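PDB 5V9X: ATP-dependent DNA helicase from Mycobacterium smegmatis, which couples ATP hydrolysis to 3'-to-5' movement along a single DNA strand and unwinds RNA:DNA hybrids. Local coordinates for residues Tyr102-Leu106 with Lys107-Val111; Gly145-Pro148 with Pro149-Arg153; Ala354-Gly357 with Ser358-Lys361. All blocks are in the same frame, centred on the assembly; numbering follows the deposited sequence.

Contact 1: residues Tyr102-Leu106 with Lys107-Val111. With nucleotides of chain B.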
loop_
_atom_site.group_PDB
_atom_site.type_symbol
_atom_site.label_atom_id
_atom_site.label_comp_id
_atom_site.label_asym_id
_atom_site.label_seq_id
_atom_site.Cartn_x
_atom_site.Cartn_y
_atom_site.Cartn_z
ATOM N N TYR A 102 -3.913 16.038 13.092
ATOM C CA TYR A 102 -2.914 15.342 12.294
ATOM C C TYR A 102 -3.355 13.896 12.107
ATOM O O TYR A 102 -3.685 13.214 13.083
ATOM C CB TYR A 102 -1.542 15.407 12.969
ATOM C CG TYR A 102 -0.488 14.513 12.349
ATOM C CD1 TYR A 102 -0.399 13.171 12.693
ATOM C CD2 TYR A 102 0.431 15.016 11.437
ATOM C CE1 TYR A 102 0.557 12.352 12.137
ATOM C CE2 TYR A 102 1.397 14.202 10.878
ATOM C CZ TYR A 102 1.454 12.867 11.230
ATOM O OH TYR A 102 2.409 12.038 10.684
ATOM N N VAL A 103 -3.351 13.428 10.860
ATOM C CA VAL A 103 -3.764 12.071 10.522
ATOM C C VAL A 103 -2.578 11.335 9.917
ATOM O O VAL A 103 -1.973 11.813 8.948
ATOM C CB VAL A 103 -4.960 12.062 9.552
ATOM C CG1 VAL A 103 -5.352 10.633 9.210
ATOM C CG2 VAL A 103 -6.140 12.811 10.152
ATOM N N SER A 104 -2.253 10.171 10.483
ATOM C CA SER A 104 -1.192 9.309 9.992
ATOM C C SER A 104 -1.744 7.935 9.635
ATOM O O SER A 104 -2.545 7.375 10.390
ATOM C CB SER A 104 -0.078 9.143 11.035
ATOM O OG SER A 104 0.852 8.152 10.628
ATOM N N PRO A 105 -1.335 7.365 8.498
ATOM C CA PRO A 105 -1.785 6.005 8.163
ATOM C C PRO A 105 -1.149 4.927 9.024
ATOM O O PRO A 105 -1.678 3.809 9.075
ATOM C CB PRO A 105 -1.387 5.852 6.690
ATOM C CG PRO A 105 -0.243 6.800 6.512
ATOM C CD PRO A 105 -0.502 7.959 7.439
ATOM N N LEU A 106 -0.041 5.220 9.702
ATOM C CA LEU A 106 0.658 4.257 10.541
ATOM C C LEU A 106 0.648 4.719 11.993
ATOM O O LEU A 106 0.826 5.910 12.276
ATOM C CB LEU A 106 2.102 4.063 10.068
ATOM C CG LEU A 106 2.292 3.386 8.710
ATOM C CD1 LEU A 106 3.744 3.448 8.285
ATOM C CD2 LEU A 106 1.816 1.946 8.769
ATOM N N LYS A 107 0.442 3.770 12.910
ATOM C CA LYS A 107 0.438 4.101 14.334
ATOM C C LYS A 107 1.817 4.551 14.802
ATOM O O LYS A 107 1.940 5.539 15.536
ATOM C CB LYS A 107 -0.034 2.900 15.155
ATOM C CG LYS A 107 -1.495 2.550 14.971
ATOM C CD LYS A 107 -1.936 1.472 15.949
ATOM C CE LYS A 107 -1.187 0.169 15.721
ATOM N NZ LYS A 107 -1.702 -0.922 16.595
ATOM N N ALA A 108 2.865 3.827 14.397
ATOM C CA ALA A 108 4.221 4.162 14.823
ATOM C C ALA A 108 4.572 5.605 14.484
ATOM O O ALA A 108 5.138 6.331 15.310
ATOM C CB ALA A 108 5.220 3.204 14.180
ATOM N N LEU A 109 4.235 6.039 13.267
ATOM C CA LEU A 109 4.457 7.433 12.892
ATOM C C LEU A 109 3.666 8.379 13.789
ATOM O O LEU A 109 4.184 9.421 14.210
ATOM C CB LEU A 109 4.082 7.648 11.425
ATOM C CG LEU A 109 4.059 9.099 10.947
ATOM C CD1 LEU A 109 5.386 9.777 11.239
ATOM C CD2 LEU A 109 3.733 9.175 9.463
ATOM N N ALA A 110 2.411 8.031 14.093
ATOM C CA ALA A 110 1.589 8.883 14.947
ATOM C C ALA A 110 2.249 9.110 16.300
ATOM O O ALA A 110 2.276 10.239 16.807
ATOM C CB ALA A 110 0.202 8.266 15.123
ATOM N N VAL A 111 2.797 8.049 16.895
ATOM C CA VAL A 111 3.479 8.182 18.179
ATOM C C VAL A 111 4.794 8.936 18.013
ATOM O O VAL A 111 5.181 9.735 18.875
ATOM C CB VAL A 111 3.686 6.792 18.808
ATOM C CG1 VAL A 111 4.636 6.866 19.990
ATOM C CG2 VAL A 111 2.349 6.204 19.235
ATOM P P DG B 9 -0.632 0.077 11.499
ATOM O OP1 DG B 9 0.129 1.237 12.013
ATOM O OP2 DG B 9 -0.316 -1.291 11.972
ATOM O "O5'" DG B 9 -2.183 0.335 11.745
ATOM C "C5'" DG B 9 -2.820 1.438 11.115
ATOM C "C4'" DG B 9 -4.321 1.380 11.316
ATOM O "O4'" DG B 9 -4.874 0.306 10.515
ATOM C "C3'" DG B 9 -4.766 1.124 12.751
ATOM O "O3'" DG B 9 -5.891 1.930 13.056
ATOM C "C2'" DG B 9 -5.116 -0.364 12.756
ATOM C "C1'" DG B 9 -5.602 -0.586 11.330
ATOM N N9 DG B 9 -5.360 -1.940 10.842
ATOM C C8 DG B 9 -4.145 -2.569 10.724
ATOM N N7 DG B 9 -4.231 -3.780 10.252
ATOM C C5 DG B 9 -5.588 -3.967 10.036
ATOM C C6 DG B 9 -6.280 -5.090 9.532
ATOM O O6 DG B 9 -5.814 -6.177 9.164
ATOM N N1 DG B 9 -7.653 -4.867 9.472
ATOM C C2 DG B 9 -8.277 -3.701 9.852
ATOM N N2 DG B 9 -9.614 -3.673 9.721
ATOM N N3 DG B 9 -7.638 -2.638 10.328
ATOM C C4 DG B 9 -6.299 -2.844 10.393
ATOM P P DT B 8 1.385 -4.917 9.584
ATOM O OP1 DT B 8 2.457 -4.698 10.576
ATOM O OP2 DT B 8 0.369 -5.964 9.826
ATOM O "O5'" DT B 8 0.620 -3.536 9.331
ATOM C "C5'" DT B 8 1.322 -2.424 8.783
ATOM C "C4'" DT B 8 0.354 -1.395 8.227
ATOM O "O4'" DT B 8 -0.251 -1.891 7.021
ATOM C "C3'" DT B 8 -0.814 -1.059 9.141
ATOM O "O3'" DT B 8 -0.499 0.096 9.898
ATOM C "C2'" DT B 8 -1.990 -0.799 8.174
ATOM C "C1'" DT B 8 -1.431 -1.168 6.796
ATOM N N1 DT B 8 -2.351 -2.008 5.976
ATOM C C2 DT B 8 -2.887 -1.487 4.823
ATOM O O2 DT B 8 -2.649 -0.362 4.426
ATOM N N3 DT B 8 -3.718 -2.337 4.143
ATOM C C4 DT B 8 -4.060 -3.631 4.496
ATOM O O4 DT B 8 -4.817 -4.318 3.817
ATOM C C5 DT B 8 -3.463 -4.116 5.718
ATOM C C7 DT B 8 -3.758 -5.503 6.202
ATOM C C6 DT B 8 -2.647 -3.290 6.391
#
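L106 and A110 meet where strand 100-103 turns into helix 107-116, and the carbonyl oxygen of L106 is the focus of the turn. A110 N donates to L106 O at 3.2 Å in the first backbone bond of the helix, with L106 as N-cap residue. The same oxygen takes a second donor, S104 OG, at 2.8 Å; S104 OG lies in the carbonyl plane of L106 and donates to a lone pair of L106 O. S104 reaches it because its OG swings opposite the backbone N (chi1 171°), and the two bonds together fix the rotation of the L106 peptide. L109 closes the turn from the helix side. Its CG and CD2 lie beside the serine hydroxyl, with S104 OG 3.3 Å from L109 CD2, while the Y102 phenol comes in at about a right angle, placing Y102 OH 3.4 Å from L109 CG. That phenol oxygen has its hydrogen bond beyond the turn, to D191. L106 sends its side chain the other way, CG beside its own backbone N (chi1 -68°), and CD2 lies against the sugar-phosphate of DT8 of chain B. With the peptide so held, K107 N points at the phosphate of DG9 of chain B and donates to OP1 at 2.7 Å, almost straight at 175°; the K107 chain runs alongside this phosphate, bent at chi3. The phosphate faces the N-terminal end of helix 107-116, whose dipole would probably stabilise its charge. A strand-loop-helix turn with the sequence PLKAL that grips the DNA backbone is consistent with motif Ia of superfamily 2 helicases.

Contact 2: residues Gly145-Pro148 with Pro149-Arg153. With nucleotides of chain B.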
loop_
_atom_site.group_PDB
_atom_site.type_symbol
_atom_site.label_atom_id
_atom_site.label_comp_id
_atom_site.label_asym_id
_atom_site.label_seq_id
_atom_site.Cartn_x
_atom_site.Cartn_y
_atom_site.Cartn_z
ATOM N N GLY A 145 -5.926 2.773 18.073
ATOM C CA GLY A 145 -6.464 1.562 18.665
ATOM C C GLY A 145 -5.786 1.161 19.959
ATOM O O GLY A 145 -6.379 0.432 20.760
ATOM N N ASP A 146 -4.559 1.627 20.187
ATOM C CA ASP A 146 -3.823 1.286 21.397
ATOM C C ASP A 146 -4.252 2.098 22.610
ATOM O O ASP A 146 -3.821 1.786 23.726
ATOM C CB ASP A 146 -2.321 1.471 21.167
ATOM C CG ASP A 146 -1.777 0.535 20.112
ATOM O OD1 ASP A 146 -2.254 -0.617 20.035
ATOM O OD2 ASP A 146 -0.875 0.952 19.357
ATOM N N THR A 147 -5.078 3.116 22.428
ATOM C CA THR A 147 -5.478 3.960 23.546
ATOM C C THR A 147 -6.403 3.197 24.484
ATOM O O THR A 147 -7.472 2.744 24.051
ATOM C CB THR A 147 -6.173 5.218 23.044
ATOM O OG1 THR A 147 -5.360 5.850 22.047
ATOM C CG2 THR A 147 -6.387 6.177 24.196
ATOM N N PRO A 148 -6.046 3.032 25.755
ATOM C CA PRO A 148 -6.934 2.344 26.699
ATOM C C PRO A 148 -8.251 3.085 26.838
ATOM O O PRO A 148 -8.325 4.293 26.563
ATOM C CB PRO A 148 -6.139 2.367 28.015
ATOM C CG PRO A 148 -4.717 2.578 27.602
ATOM C CD PRO A 148 -4.778 3.442 26.384
ATOM N N PRO A 149 -9.319 2.393 27.249
ATOM C CA PRO A 149 -10.621 3.073 27.373
ATOM C C PRO A 149 -10.598 4.274 28.304
ATOM O O PRO A 149 -11.187 5.312 27.977
ATOM C CB PRO A 149 -11.537 1.960 27.899
ATOM C CG PRO A 149 -10.905 0.698 27.421
ATOM C CD PRO A 149 -9.425 0.942 27.475
ATOM N N ASN A 150 -9.930 4.165 29.456
ATOM C CA ASN A 150 -9.914 5.269 30.410
ATOM C C ASN A 150 -9.228 6.504 29.837
ATOM O O ASN A 150 -9.615 7.632 30.160
ATOM C CB ASN A 150 -9.236 4.832 31.709
ATOM C CG ASN A 150 -7.923 4.115 31.467
ATOM O OD1 ASN A 150 -7.880 2.885 31.378
ATOM N ND2 ASN A 150 -6.842 4.881 31.358
ATOM N N GLN A 151 -8.218 6.318 28.984
ATOM C CA GLN A 151 -7.561 7.467 28.372
ATOM C C GLN A 151 -8.416 8.090 27.275
ATOM O O GLN A 151 -8.370 9.310 27.080
ATOM C CB GLN A 151 -6.193 7.062 27.817
ATOM C CG GLN A 151 -5.348 8.236 27.340
ATOM C CD GLN A 151 -4.008 7.805 26.775
ATOM O OE1 GLN A 151 -3.512 6.720 27.081
ATOM N NE2 GLN A 151 -3.417 8.653 25.940
ATOM N N ARG A 152 -9.194 7.278 26.550
ATOM C CA ARG A 152 -10.123 7.834 25.571
ATOM C C ARG A 152 -11.154 8.726 26.245
ATOM O O ARG A 152 -11.525 9.776 25.709
ATOM C CB ARG A 152 -10.822 6.713 24.803
ATOM C CG ARG A 152 -9.888 5.725 24.134
ATOM C CD ARG A 152 -10.653 4.727 23.282
ATOM N NE ARG A 152 -9.769 3.726 22.693
ATOM C CZ ARG A 152 -10.125 2.897 21.718
ATOM N NH1 ARG A 152 -11.350 2.952 21.213
ATOM N NH2 ARG A 152 -9.257 2.016 21.243
ATOM N N ARG A 153 -11.638 8.315 27.421
ATOM C CA ARG A 153 -12.570 9.144 28.177
ATOM C C ARG A 153 -11.911 10.440 28.630
ATOM O O ARG A 153 -12.556 11.492 28.666
ATOM C CB ARG A 153 -13.106 8.366 29.380
ATOM C CG ARG A 153 -14.296 7.465 29.075
ATOM C CD ARG A 153 -14.120 6.082 29.686
ATOM N NE ARG A 153 -13.694 6.142 31.081
ATOM C CZ ARG A 153 -13.317 5.082 31.790
ATOM N NH1 ARG A 153 -13.313 3.878 31.232
ATOM N NH2 ARG A 153 -12.941 5.224 33.053
ATOM P P DG B 11 -10.715 -0.005 18.429
ATOM O OP1 DG B 11 -9.738 1.083 18.660
ATOM O OP2 DG B 11 -10.680 -1.238 19.245
ATOM O "O5'" DG B 11 -12.188 0.588 18.546
ATOM C "C5'" DG B 11 -13.303 -0.257 18.350
ATOM C "C4'" DG B 11 -14.581 0.539 18.470
ATOM O "O4'" DG B 11 -15.703 -0.363 18.582
ATOM C "C3'" DG B 11 -14.640 1.468 19.680
ATOM O "O3'" DG B 11 -14.926 2.786 19.252
ATOM C "C2'" DG B 11 -15.756 0.889 20.558
ATOM C "C1'" DG B 11 -16.594 0.103 19.562
ATOM N N9 DG B 11 -17.256 -1.059 20.142
ATOM C C8 DG B 11 -18.609 -1.282 20.246
ATOM N N7 DG B 11 -18.904 -2.424 20.804
ATOM C C5 DG B 11 -17.668 -2.996 21.081
ATOM C C6 DG B 11 -17.349 -4.234 21.685
ATOM O O6 DG B 11 -18.123 -5.102 22.111
ATOM N N1 DG B 11 -15.972 -4.424 21.776
ATOM C C2 DG B 11 -15.024 -3.529 21.337
ATOM N N2 DG B 11 -13.742 -3.885 21.507
ATOM N N3 DG B 11 -15.309 -2.367 20.768
ATOM C C4 DG B 11 -16.645 -2.168 20.674
ATOM P P DC B 10 -6.286 2.221 14.586
ATOM O OP1 DC B 10 -6.923 3.557 14.627
ATOM O OP2 DC B 10 -5.120 1.926 15.445
ATOM O "O5'" DC B 10 -7.387 1.116 14.913
ATOM C "C5'" DC B 10 -8.692 1.244 14.396
ATOM C "C4'" DC B 10 -9.527 0.044 14.787
ATOM O "O4'" DC B 10 -9.161 -1.090 13.967
ATOM C "C3'" DC B 10 -9.353 -0.409 16.242
ATOM O "O3'" DC B 10 -10.603 -0.435 16.887
ATOM C "C2'" DC B 10 -8.755 -1.814 16.128
ATOM C "C1'" DC B 10 -9.236 -2.245 14.757
ATOM N N1 DC B 10 -8.398 -3.306 14.138
ATOM C C2 DC B 10 -9.016 -4.362 13.464
ATOM O O2 DC B 10 -10.252 -4.384 13.389
ATOM N N3 DC B 10 -8.244 -5.329 12.906
ATOM C C4 DC B 10 -6.914 -5.261 13.012
ATOM N N4 DC B 10 -6.191 -6.236 12.449
ATOM C C5 DC B 10 -6.267 -4.191 13.700
ATOM C C6 DC B 10 -7.039 -3.246 14.242
ATOM P P DG B 12 -14.733 4.025 20.254
ATOM O OP1 DG B 12 -14.274 5.190 19.465
ATOM O OP2 DG B 12 -13.945 3.559 21.417
ATOM O "O5'" DG B 12 -16.214 4.328 20.741
ATOM C "C5'" DG B 12 -17.253 4.390 19.790
ATOM C "C4'" DG B 12 -18.584 4.114 20.446
ATOM O "O4'" DG B 12 -18.582 2.770 20.979
ATOM C "C3'" DG B 12 -18.921 5.049 21.605
ATOM O "O3'" DG B 12 -20.178 5.647 21.375
ATOM C "C2'" DG B 12 -18.932 4.144 22.843
ATOM C "C1'" DG B 12 -19.165 2.760 22.256
ATOM N N9 DG B 12 -18.530 1.695 23.023
ATOM C C8 DG B 12 -17.286 1.726 23.608
ATOM N N7 DG B 12 -16.974 0.621 24.226
ATOM C C5 DG B 12 -18.081 -0.198 24.036
ATOM C C6 DG B 12 -18.321 -1.522 24.477
ATOM O O6 DG B 12 -17.579 -2.254 25.147
ATOM N N1 DG B 12 -19.571 -1.982 24.068
ATOM C C2 DG B 12 -20.472 -1.256 23.325
ATOM N N2 DG B 12 -21.627 -1.871 23.026
ATOM N N3 DG B 12 -20.259 -0.015 22.904
ATOM C C4 DG B 12 -19.047 0.448 23.296
#
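The guanidinium of R152 reaches back from the first turn of helix 149-157 to the loop before it, and its partners lie around its edge. R152 NE donates to T147 O at 2.8 Å, from 33° outside the carbonyl plane. R152 NH2 gives its main bond to OP1 of DG11 of chain B, also at 2.8 Å, and adds weak ones to T147 O and to G145 O, the latter at 3.3 Å. R152 NH1 turns to OP2 of DG12 of chain B in a weak bond of 2.7 Å. One nucleotide back along the DNA, G145 N donates to OP2 of DC10 of chain B at 2.9 Å. The arginine chain, extended from CG to NE, crosses T147 obliquely, R152 CG 3.5 Å from T147 CG2. The Q151 side chain crosses that of T147 at about a right angle, its CB against CG2. P148 O holds the base of the arginine, accepting R152 N at 3.1 Å. Further out, T147 OG1 bonds S144 N and so ties the loop to S144, just past strand 140-143. One backbone amide and one guanidinium thus bind three successive phosphates, consistent with binding here that does not depend on base sequence; the carbonyls at the guanidinium edge probably help to aim its charge.

Contact 3: residues Ala354-Gly357 with Ser358-Lys361. With nucleotides of chain B.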
loop_
_atom_site.group_PDB
_atom_site.type_symbol
_atom_site.label_atom_id
_atom_site.label_comp_id
_atom_site.label_asym_id
_atom_site.label_seq_id
_atom_site.Cartn_x
_atom_site.Cartn_y
_atom_site.Cartn_z
ATOM N N ALA A 354 11.579 -7.658 16.701
ATOM C CA ALA A 354 10.548 -7.547 15.681
ATOM C C ALA A 354 9.622 -6.365 15.946
ATOM O O ALA A 354 9.384 -5.974 17.092
ATOM C CB ALA A 354 9.728 -8.836 15.611
ATOM N N HIS A 355 9.098 -5.797 14.861
ATOM C CA HIS A 355 8.055 -4.780 14.929
ATOM C C HIS A 355 7.092 -5.010 13.777
ATOM O O HIS A 355 7.490 -4.920 12.612
ATOM C CB HIS A 355 8.635 -3.362 14.863
ATOM C CG HIS A 355 7.666 -2.295 15.268
ATOM N ND1 HIS A 355 6.718 -1.782 14.408
ATOM C CD2 HIS A 355 7.493 -1.647 16.445
ATOM C CE1 HIS A 355 6.006 -0.864 15.037
ATOM N NE2 HIS A 355 6.456 -0.762 16.274
ATOM N N HIS A 356 5.839 -5.317 14.097
ATOM C CA HIS A 356 4.788 -5.461 13.094
ATOM C C HIS A 356 3.442 -5.455 13.812
ATOM O O HIS A 356 3.370 -5.362 15.041
ATOM C CB HIS A 356 4.978 -6.725 12.248
ATOM C CG HIS A 356 5.078 -7.986 13.047
ATOM N ND1 HIS A 356 3.973 -8.650 13.536
ATOM C CD2 HIS A 356 6.154 -8.715 13.428
ATOM C CE1 HIS A 356 4.364 -9.730 14.188
ATOM N NE2 HIS A 356 5.683 -9.794 14.137
ATOM N N GLY A 357 2.370 -5.563 13.021
ATOM C CA GLY A 357 1.029 -5.394 13.559
ATOM C C GLY A 357 0.650 -6.412 14.617
ATOM O O GLY A 357 -0.133 -6.106 15.520
ATOM N N SER A 358 1.186 -7.629 14.525
ATOM C CA SER A 358 0.832 -8.671 15.482
ATOM C C SER A 358 1.658 -8.616 16.762
ATOM O O SER A 358 1.364 -9.363 17.701
ATOM C CB SER A 358 0.968 -10.048 14.832
ATOM O OG SER A 358 -0.015 -10.226 13.825
ATOM N N VAL A 359 2.685 -7.769 16.819
ATOM C CA VAL A 359 3.372 -7.510 18.076
ATOM C C VAL A 359 2.454 -6.690 18.974
ATOM O O VAL A 359 1.705 -5.825 18.500
ATOM C CB VAL A 359 4.704 -6.784 17.815
ATOM C CG1 VAL A 359 5.445 -6.511 19.113
ATOM C CG2 VAL A 359 5.574 -7.590 16.862
ATOM N N SER A 360 2.488 -6.971 20.273
ATOM C CA SER A 360 1.684 -6.205 21.215
ATOM C C SER A 360 2.112 -4.741 21.214
ATOM O O SER A 360 3.195 -4.382 20.747
ATOM C CB SER A 360 1.813 -6.784 22.623
ATOM O OG SER A 360 3.152 -6.707 23.078
ATOM N N LYS A 361 1.237 -3.881 21.746
ATOM C CA LYS A 361 1.589 -2.467 21.840
ATOM C C LYS A 361 2.715 -2.235 22.842
ATOM O O LYS A 361 3.533 -1.328 22.650
ATOM C CB LYS A 361 0.362 -1.631 22.212
ATOM C CG LYS A 361 -0.359 -2.085 23.471
ATOM C CD LYS A 361 -1.385 -1.052 23.924
ATOM C CE LYS A 361 -2.396 -1.660 24.888
ATOM N NZ LYS A 361 -3.327 -0.642 25.457
ATOM P P DT B 8 1.385 -4.917 9.584
ATOM O OP1 DT B 8 2.457 -4.698 10.576
ATOM O OP2 DT B 8 0.369 -5.964 9.826
ATOM O "O5'" DT B 8 0.620 -3.536 9.331
ATOM C "C5'" DT B 8 1.322 -2.424 8.783
ATOM C "C4'" DT B 8 0.354 -1.395 8.227
ATOM O "O4'" DT B 8 -0.251 -1.891 7.021
ATOM C "C3'" DT B 8 -0.814 -1.059 9.141
ATOM O "O3'" DT B 8 -0.499 0.096 9.898
ATOM C "C2'" DT B 8 -1.990 -0.799 8.174
ATOM C "C1'" DT B 8 -1.431 -1.168 6.796
ATOM N N1 DT B 8 -2.351 -2.008 5.976
ATOM C C2 DT B 8 -2.887 -1.487 4.823
ATOM O O2 DT B 8 -2.649 -0.362 4.426
ATOM N N3 DT B 8 -3.718 -2.337 4.143
ATOM C C4 DT B 8 -4.060 -3.631 4.496
ATOM O O4 DT B 8 -4.817 -4.318 3.817
ATOM C C5 DT B 8 -3.463 -4.116 5.718
ATOM C C7 DT B 8 -3.758 -5.503 6.202
ATOM C C6 DT B 8 -2.647 -3.290 6.391
#
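A tight turn joins the end of strand 352-355, at the edge of the second helicase sheet, to helix 361-372, and it closes through the side chain of H356 as well as through the backbone. Residues H356 to V359 form a type I beta turn, in which V359 N donates to H356 O at 3.1 Å. The imidazole adds a second closure: S358 N donates to H356 ND1 at 3.1 Å, tilted 23° from the ring plane, and S358 CB lies at the same ring edge. H356 can fold over the turn because its CG stands between its backbone N and carbonyl carbon (chi1 55°). V359 then packs on one face of the ring as a CH-pi contact, its CG2 3.5 Å from the centroid of the H356 ring and 10° off the normal. CG1 of V359 lies anti to the backbone N, which places CG2 beside that N and over the ring, and the two side chains cross at about a right angle. The strand, turn and helix belong to the second RecA-like domain of a superfamily 2 helicase, and the turn faces the DNA tracking strand. G357 N donates to OP1 of DT8 of chain B at 2.6 Å. At the other ring nitrogen, H356 NE2 bonds E304 of helix 300-318; with ND1 accepting from S358, this is consistent with the tautomer protonated on NE2. Past the turn S360 is the N-cap of helix 361-372, its OG bonded to Q363 N.

In the fold
From the N terminus the contacts follow in series, none enclosing or crossing another. Contact 1 turns strand 100-103 into helix 107-116, and contact 2 does the same between strand 140-143 and helix 149-157, both in the first RecA-like domain. Contact 3 makes the equivalent passage from strand 352-355 to helix 361-372 in the second. Together they line one DNA strand: contact 3 meets DT8, contact 1 meets DT8 and DG9, and contact 2 meets DC10 to DG12, all of chain B. Across the domain interface A108 packs on H355 and K361 NZ approaches D146 O, while a long, weak ion pair from K107 to D146 links contacts 1 and 2.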